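Local structure of transcription termination factor FttA (Pyrococcus horikoshii, 3AF6) at residues A[625-628]-A[629-633]. The protein probably terminates transcription across the archaeal genome by cleaving nascent RNA at the exit channel of RNA polymerase, using two zinc ions. Residues are numbered along the deposited sequence; the frame is centred on the assembly and turned at random.
Sequences LDLA and TSIHR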
loop_
_atom_site.group_PDB
_atom_site.type_symbol
_atom_site.label_atom_id
_atom_site.label_comp_id
_atom_site.label_asym_id
_atom_site.label_seq_id
_atom_site.Cartn_x
_atom_site.Cartn_y
_atom_site.Cartn_z
ATOM N N LEU A 625 -10.967 9.714 21.635
ATOM C CA LEU A 625 -10.998 10.463 22.880
ATOM C C LEU A 625 -10.390 9.619 23.994
ATOM O O LEU A 625 -9.461 10.048 24.692
ATOM C CB LEU A 625 -12.445 10.807 23.231
ATOM C CG LEU A 625 -12.654 12.129 23.965
ATOM C CD1 LEU A 625 -11.976 12.106 25.319
ATOM C CD2 LEU A 625 -12.080 13.250 23.102
ATOM N N ASP A 626 -10.926 8.408 24.132
ATOM C CA ASP A 626 -10.505 7.440 25.142
ATOM C C ASP A 626 -8.990 7.192 25.108
ATOM O O ASP A 626 -8.298 7.348 26.120
ATOM C CB ASP A 626 -11.257 6.125 24.913
ATOM C CG ASP A 626 -11.183 5.190 26.106
ATOM O OD1 ASP A 626 -10.107 5.121 26.741
ATOM O OD2 ASP A 626 -12.197 4.512 26.400
ATOM N N LEU A 627 -8.477 6.806 23.939
ATOM C CA LEU A 627 -7.058 6.540 23.792
ATOM C C LEU A 627 -6.223 7.761 24.182
ATOM O O LEU A 627 -5.262 7.649 24.943
ATOM C CB LEU A 627 -6.764 6.127 22.353
ATOM C CG LEU A 627 -5.299 5.906 21.962
ATOM C CD1 LEU A 627 -4.647 4.840 22.861
ATOM C CD2 LEU A 627 -5.251 5.491 20.513
ATOM N N ALA A 628 -6.601 8.924 23.658
ATOM C CA ALA A 628 -5.902 10.180 23.933
ATOM C C ALA A 628 -5.875 10.478 25.428
ATOM O O ALA A 628 -4.819 10.770 25.997
ATOM C CB ALA A 628 -6.585 11.328 23.183
ATOM N N THR A 629 -7.046 10.416 26.054
ATOM C CA THR A 629 -7.166 10.661 27.483
ATOM C C THR A 629 -6.332 9.640 28.240
ATOM O O THR A 629 -5.600 9.990 29.171
ATOM C CB THR A 629 -8.632 10.537 27.949
ATOM O OG1 THR A 629 -9.399 11.629 27.422
ATOM C CG2 THR A 629 -8.713 10.535 29.468
ATOM N N SER A 630 -6.440 8.379 27.829
ATOM C CA SER A 630 -5.706 7.292 28.463
ATOM C C SER A 630 -4.192 7.452 28.379
ATOM O O SER A 630 -3.493 7.256 29.368
ATOM C CB SER A 630 -6.088 5.965 27.834
ATOM O OG SER A 630 -7.487 5.827 27.788
ATOM N N ILE A 631 -3.679 7.794 27.200
ATOM C CA ILE A 631 -2.239 7.970 27.029
ATOM C C ILE A 631 -1.717 9.049 27.974
ATOM O O ILE A 631 -0.722 8.856 28.673
ATOM C CB ILE A 631 -1.888 8.375 25.579
ATOM C CG1 ILE A 631 -2.181 7.212 24.626
ATOM C CG2 ILE A 631 -0.429 8.792 25.493
ATOM C CD1 ILE A 631 -2.012 7.555 23.174
ATOM N N HIS A 632 -2.402 10.187 27.993
ATOM C CA HIS A 632 -2.001 11.298 28.843
ATOM C C HIS A 632 -1.935 10.915 30.318
ATOM O O HIS A 632 -0.970 11.223 31.018
ATOM C CB HIS A 632 -2.980 12.459 28.703
ATOM C CG HIS A 632 -2.656 13.610 29.600
ATOM N ND1 HIS A 632 -1.568 14.432 29.389
ATOM C CD2 HIS A 632 -3.245 14.048 30.737
ATOM C CE1 HIS A 632 -1.502 15.325 30.358
ATOM N NE2 HIS A 632 -2.508 15.114 31.189
ATOM N N ARG A 633 -2.984 10.256 30.782
ATOM C CA ARG A 633 -3.083 9.847 32.166
ATOM C C ARG A 633 -2.004 8.846 32.569
ATOM O O ARG A 633 -1.484 8.911 33.679
ATOM C CB ARG A 633 -4.474 9.265 32.405
ATOM C CG ARG A 633 -4.867 9.083 33.853
ATOM C CD ARG A 633 -6.382 9.121 33.961
ATOM N NE ARG A 633 -6.990 8.258 32.952
ATOM C CZ ARG A 633 -8.204 8.443 32.440
ATOM N NH1 ARG A 633 -8.945 9.468 32.846
ATOM N NH2 ARG A 633 -8.668 7.609 31.514
#
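L625 and T629 meet one turn apart on the helix 621-635, where the carbonyl of L625 accepts twice: from T629 N at 2.8 Å and from T629 OG1 at 3.2 Å. The amide comes nearly end-on to the C=O, whereas the hydroxyl sits 47° above the carbonyl plane. With OG1 anti to its own carbonyl carbon (chi1 -69°), T629 folds this hydroxyl back along the helix, and CD1 of L625 lies beside it. S630 makes the same backward turn; its N hydrogen-bonds to the D626 carbonyl, while its hydroxyl is modelled too close to that oxygen to be trusted; D626 OD1 lies 2.9 Å from S630 OG. The carboxylate's main partner is R597, in a salt bridge through OD1. On the inner side, L627 and I631 slant across one another as an apolar pair, CD1 to CD1 at 3.8 Å. This pair packs on L600, M601 and V604 of helix 597-606 and on T616 and I614 of strand 613-617. The helix is the crossover of a beta-alpha-beta unit in the metallo-beta-lactamase part of the protein, linking strand 613-617, which leads to the zinc ligand H618, with strand 638-640, where T639 OG1 hydrogen-bonds to A628 O.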